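Local coordinates for protein methyltransferase (PDB 3C3P) that probably acts as an S-adenosyl-L-methionine-dependent O-methyltransferase, with an acceptor that is not established, at residues T194-V197 and V203-G206; D141-M146 and S187-F192. All blocks are in the same frame, centred on the assembly; numbering follows the deposited sequence. Where two conformers were deposited one is given.

Contact 1: residues T194-V197 and V203-G206; sequences TTIV and VLLG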
loop_
_atom_site.group_PDB
_atom_site.type_symbol
_atom_site.label_atom_id
_atom_site.label_comp_id
_atom_site.label_asym_id
_atom_site.label_seq_id
_atom_site.Cartn_x
_atom_site.Cartn_y
_atom_site.Cartn_z
ATOM N N THR A 194 -3.919 -9.195 6.200
ATOM C CA THR A 194 -3.886 -9.181 4.736
ATOM C C THR A 194 -4.967 -8.384 4.015
ATOM O O THR A 194 -6.054 -8.169 4.501
ATOM C CB THR A 194 -4.012 -10.693 4.211
ATOM O OG1 THR A 194 -3.006 -11.542 4.803
ATOM C CG2 THR A 194 -3.873 -10.793 2.698
ATOM N N THR A 195 -4.604 -7.922 2.835
ATOM C CA THR A 195 -5.553 -7.250 1.974
ATOM C C THR A 195 -5.064 -7.427 0.546
ATOM O O THR A 195 -3.877 -7.648 0.309
ATOM C CB THR A 195 -5.747 -5.771 2.314
ATOM O OG1 THR A 195 -7.000 -5.331 1.744
ATOM C CG2 THR A 195 -4.531 -4.889 1.814
ATOM N N ILE A 196 -5.991 -7.342 -0.394
ATOM C CA ILE A 196 -5.682 -7.457 -1.808
ATOM C C ILE A 196 -6.062 -6.143 -2.492
ATOM O O ILE A 196 -7.194 -5.695 -2.400
ATOM C CB ILE A 196 -6.423 -8.632 -2.514
ATOM C CG1 ILE A 196 -6.074 -9.973 -1.891
ATOM C CG2 ILE A 196 -6.113 -8.689 -4.043
ATOM C CD1 ILE A 196 -7.010 -11.134 -2.321
ATOM N N VAL A 197 -5.071 -5.521 -3.107
ATOM C CA VAL A 197 -5.340 -4.282 -3.825
ATOM C C VAL A 197 -5.490 -4.664 -5.311
ATOM O O VAL A 197 -4.683 -5.366 -5.928
ATOM C CB VAL A 197 -4.344 -3.132 -3.541
ATOM C CG1 VAL A 197 -4.392 -2.754 -2.032
ATOM C CG2 VAL A 197 -2.938 -3.476 -3.995
ATOM N N VAL A 203 -2.741 -7.559 -6.293
ATOM C CA VAL A 203 -1.583 -7.649 -5.414
ATOM C C VAL A 203 -2.019 -7.981 -3.981
ATOM O O VAL A 203 -2.746 -7.233 -3.349
ATOM C CB VAL A 203 -0.736 -6.331 -5.418
ATOM C CG1 VAL A 203 0.504 -6.488 -4.496
ATOM C CG2 VAL A 203 -0.301 -5.940 -6.858
ATOM N N LEU A 204 -1.566 -9.133 -3.503
ATOM C CA LEU A 204 -1.868 -9.590 -2.157
ATOM C C LEU A 204 -0.779 -9.071 -1.229
ATOM O O LEU A 204 0.418 -9.253 -1.474
ATOM C CB LEU A 204 -1.945 -11.117 -2.110
ATOM C CG LEU A 204 -2.164 -11.908 -0.824
ATOM C CD1 LEU A 204 -3.462 -11.562 -0.106
ATOM C CD2 LEU A 204 -2.173 -13.416 -1.169
ATOM N N LEU A 205 -1.217 -8.412 -0.165
ATOM C CA LEU A 205 -0.303 -7.859 0.824
ATOM C C LEU A 205 -0.579 -8.511 2.161
ATOM O O LEU A 205 -1.737 -8.587 2.616
ATOM C CB LEU A 205 -0.494 -6.339 0.935
ATOM C CG LEU A 205 -0.340 -5.496 -0.336
ATOM C CD1 LEU A 205 -0.734 -4.004 -0.112
ATOM C CD2 LEU A 205 1.078 -5.611 -0.843
ATOM N N GLY A 206 0.494 -9.002 2.764
ATOM C CA GLY A 206 0.432 -9.635 4.094
ATOM C C GLY A 206 1.458 -9.066 5.049
ATOM O O GLY A 206 2.669 -9.197 4.844
#

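Contact 2: residues D141-M146 and S187-F192; sequences DVLERM and SRRRDF. With EDO (1,2-ethanediol), chain L.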
loop_
_atom_site.group_PDB
_atom_site.type_symbol
_atom_site.label_atom_id
_atom_site.label_comp_id
_atom_site.label_asym_id
_atom_site.label_seq_id
_atom_site.Cartn_x
_atom_site.Cartn_y
_atom_site.Cartn_z
ATOM N N ASP A 141 2.865 -23.008 0.369
ATOM C CA ASP A 141 4.086 -23.817 0.335
ATOM C C ASP A 141 5.297 -22.921 0.571
ATOM O O ASP A 141 6.171 -23.239 1.358
ATOM C CB ASP A 141 4.203 -24.581 -0.995
ATOM C CG ASP A 141 3.125 -25.662 -1.163
ATOM O OD1 ASP A 141 2.407 -25.976 -0.178
ATOM O OD2 ASP A 141 3.016 -26.244 -2.274
ATOM N N VAL A 142 5.312 -21.773 -0.087
ATOM C CA VAL A 142 6.411 -20.810 0.056
ATOM C C VAL A 142 6.537 -20.302 1.486
ATOM O O VAL A 142 7.624 -20.176 2.043
ATOM C CB VAL A 142 6.217 -19.560 -0.873
ATOM C CG1 VAL A 142 7.168 -18.429 -0.491
ATOM C CG2 VAL A 142 6.353 -19.940 -2.355
ATOM N N LEU A 143 5.388 -20.035 2.080
ATOM C CA LEU A 143 5.330 -19.473 3.421
ATOM C C LEU A 143 5.688 -20.529 4.478
ATOM O O LEU A 143 6.299 -20.226 5.503
ATOM C CB LEU A 143 3.938 -18.857 3.642
ATOM C CG LEU A 143 3.769 -17.872 4.791
ATOM C CD1 LEU A 143 4.819 -16.811 4.648
ATOM C CD2 LEU A 143 2.345 -17.256 4.822
ATOM N N GLU A 144 5.355 -21.784 4.206
ATOM C CA GLU A 144 5.656 -22.857 5.166
ATOM C C GLU A 144 7.156 -22.994 5.254
ATOM O O GLU A 144 7.702 -23.300 6.311
ATOM C CB GLU A 144 5.018 -24.198 4.776
ATOM C CG GLU A 144 5.210 -25.331 5.821
ATOM N N ARG A 145 7.819 -22.713 4.143
ATOM C CA ARG A 145 9.285 -22.808 4.048
ATOM C C ARG A 145 10.022 -21.551 4.485
ATOM O O ARG A 145 11.070 -21.622 5.130
ATOM C CB ARG A 145 9.714 -23.090 2.601
HETATM N N MSE A 146 9.432 -20.410 4.137
HETATM C CA MSE A 146 10.023 -19.068 4.368
HETATM C C MSE A 146 9.625 -18.282 5.624
HETATM O O MSE A 146 10.330 -17.342 6.010
HETATM C CB MSE A 146 9.681 -18.160 3.161
HETATM C CG MSE A 146 10.189 -18.641 1.787
HETATM SE SE MSE A 146 12.122 -18.781 1.666
HETATM C CE MSE A 146 12.576 -16.942 2.118
ATOM N N SER A 187 -5.475 -15.298 4.087
ATOM C CA SER A 187 -6.533 -14.527 4.732
ATOM C C SER A 187 -6.950 -15.165 6.044
ATOM O O SER A 187 -7.562 -14.515 6.911
ATOM C CB SER A 187 -7.755 -14.398 3.820
ATOM O OG SER A 187 -8.353 -15.656 3.600
ATOM N N ARG A 188 -6.594 -16.437 6.196
ATOM C CA ARG A 188 -6.943 -17.224 7.399
ATOM C C ARG A 188 -5.825 -17.345 8.375
ATOM O O ARG A 188 -5.988 -17.874 9.476
ATOM C CB ARG A 188 -7.428 -18.600 7.024
ATOM C CG ARG A 188 -8.789 -18.549 6.544
ATOM C CD ARG A 188 -9.189 -19.828 5.951
ATOM N NE ARG A 188 -10.624 -19.824 5.744
ATOM C CZ ARG A 188 -11.218 -19.255 4.714
ATOM N NH1 ARG A 188 -10.483 -18.592 3.815
ATOM N NH2 ARG A 188 -12.536 -19.333 4.619
ATOM N N ARG A 189 -4.692 -16.826 7.972
ATOM C CA ARG A 189 -3.517 -16.847 8.839
ATOM C C ARG A 189 -3.591 -15.724 9.845
ATOM O O ARG A 189 -3.306 -14.557 9.550
ATOM C CB ARG A 189 -2.266 -16.862 8.022
ATOM C CG ARG A 189 -2.235 -18.241 7.497
ATOM C CD ARG A 189 -0.972 -18.640 6.995
ATOM N NE ARG A 189 0.080 -18.440 7.971
ATOM C CZ ARG A 189 1.230 -19.070 7.892
ATOM N NH1 ARG A 189 1.367 -19.993 6.959
ATOM N NH2 ARG A 189 2.180 -18.826 8.768
ATOM N N ARG A 190 -3.926 -16.126 11.068
ATOM C CA ARG A 190 -4.092 -15.162 12.166
ATOM C C ARG A 190 -2.812 -14.441 12.540
ATOM O O ARG A 190 -2.834 -13.495 13.316
ATOM C CB ARG A 190 -4.706 -15.798 13.427
ATOM C CG ARG A 190 -6.178 -16.192 13.297
ATOM C CD ARG A 190 -6.750 -16.366 14.689
ATOM N NE ARG A 190 -8.159 -16.742 14.747
ATOM C CZ ARG A 190 -8.901 -17.120 13.711
ATOM N NH1 ARG A 190 -8.367 -17.246 12.503
ATOM N NH2 ARG A 190 -10.181 -17.433 13.905
ATOM N N ASP A 191 -1.710 -14.903 11.974
ATOM C CA ASP A 191 -0.382 -14.329 12.218
ATOM C C ASP A 191 -0.052 -13.233 11.222
ATOM O O ASP A 191 0.948 -12.540 11.353
ATOM C CB ASP A 191 0.725 -15.376 12.273
ATOM C CG ASP A 191 0.741 -16.311 11.090
ATOM O OD1 ASP A 191 -0.304 -16.486 10.424
ATOM O OD2 ASP A 191 1.821 -16.900 10.879
ATOM N N PHE A 192 -0.950 -13.077 10.261
ATOM C CA PHE A 192 -0.859 -12.020 9.237
ATOM C C PHE A 192 -2.110 -11.176 9.105
ATOM O O PHE A 192 -3.227 -11.628 9.342
ATOM C CB PHE A 192 -0.586 -12.606 7.848
ATOM C CG PHE A 192 0.796 -13.109 7.667
ATOM C CD1 PHE A 192 1.141 -14.392 8.050
ATOM C CD2 PHE A 192 1.759 -12.307 7.085
ATOM C CE1 PHE A 192 2.420 -14.865 7.875
ATOM C CE2 PHE A 192 3.052 -12.764 6.938
ATOM C CZ PHE A 192 3.373 -14.068 7.321
HETATM C C1 EDO L . -6.036 -10.542 10.223
HETATM O O1 EDO L . -5.272 -10.789 11.389
HETATM C C2 EDO L . -7.546 -10.428 10.432
HETATM O O2 EDO L . -8.056 -9.173 9.965
HETATM O O HOH W 1 4.412 -20.883 7.826
#

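Contact 1: residues T194-V197 and V203-G206
Thr195 and Leu205 meet edge on through their peptide groups, the flat groups of this contact, in the antiparallel beta hairpin of strands 192-197 and 203-208. Thr194, Ile196 and Leu204 share one face of the sheet and pack on helix 181-186. Thr195, Val197, Val203 and Leu205 occupy the other, where helix 42-55 packs on the two valines and Leu205. Leu50 of the second subunit packs on Thr195 and Leu205.

Thr195 N gives a hydrogen bond to Leu205 O (3.0 Å) in the carbonyl plane. Leu205 N returns one to Thr195 O at 2.8 Å, the donor lying almost in line with the C=O bond (174°). Val197 and Val203 form the next hydrogen-bonded pair.

On the first face, Leu204 CD1 touches Ile196 CG1 at 3.5 Å, the two side chains lying aslant to each other. The Leu204 CG lies anti to the backbone N (chi1 176°), which carries CD1 across to the neighbouring strand. Thr194 brings OG1 beside Gly206 CA (4.0 Å) and also touches Leu186. An alanine in place of Thr194 lacks OG1 and CG2 and would probably leave Leu186 and the backbone at Gly206 less well packed. Across the hairpin, Ile196 CA makes a C-H...O contact with Val203 O at 3.3 Å.

Contact 2: residues D141-M146 and S187-F192
Leu143 reaches from helix 139-146 to Arg189 and Phe192 and makes the direct side-chain contacts between the two segments. Its CD2 methyl lies over one face of the Arg189 guanidinium, toward the rim, 3.6 Å from Arg189 NH1. The same methyl is 3.9 Å from Phe192 CE1 and meets the ring obliquely. Leu143 CD1 comes to 4.1 Å from Phe192 CZ. The leucine therefore touches both a planar cation and an aromatic ring. It points one way, and the arginine and phenylalanine side chains come to meet it.

Water 1 adds a polar link. It donates to Leu143 O at 3.1 Å and accepts from Arg189 NH2 at 3.2 Å, lying at the edge of the guanidinium plane.

Asp191 holds the guanidinium in a side-on, two-pronged salt bridge. Arg189 NE reaches Asp191 OD1 at 3.2 Å and Arg189 NH2 reaches Asp191 OD2 at 2.9 Å. Both bonds are almost straight, and each oxygen uses its syn lone pair. The arginine chain is bent at chi3 (54°), and its NE/NH2 edge faces the carboxylate. The pairing fixes the rotation of the guanidinium while Leu143 packs on its face. His185 adds a weak hydrogen bond to Arg189 NH1.

Further out, a type I beta turn runs from Arg189 to Phe192, closed by Phe192 N to Arg189 O at 2.9 Å. Leu186 touches both Leu143 and Phe192. On other sides of helix 139-146, Val142 and Met146, a selenomethionine, pack on strand 127-133. The helix lies in the beta-alpha-beta crossover between the parallel strands 127-133 and 154-159. The contact joins this crossover helix to the turn before the C-terminal hairpin, in a sheet of order 3-2-1-4-5-7-6, the Rossmann-like fold of class I methyltransferases.

Both contacts involve strand 192-197. Contact 2 sits at the turn leading into it, and contact 1 pairs its later part with strand 203-208. They touch where the Phe192 ring packs on Gly206, with Phe192 CD2 3.8 Å from Gly206 C. All residues of contact 1 are buried, among strand 154-159, helices 42-55 and 181-186 and the second subunit. Regular backbone bonds and aliphatic packing hold it. Contact 2 has its centre farther from the chain centre, about 17 Å against 12 Å. It is a smaller meeting of helix and turn, mixing two buried apolar residues with a partly exposed arginine, a salt bridge and a water. Helix 181-186 packs against both, and Leu186 touches each.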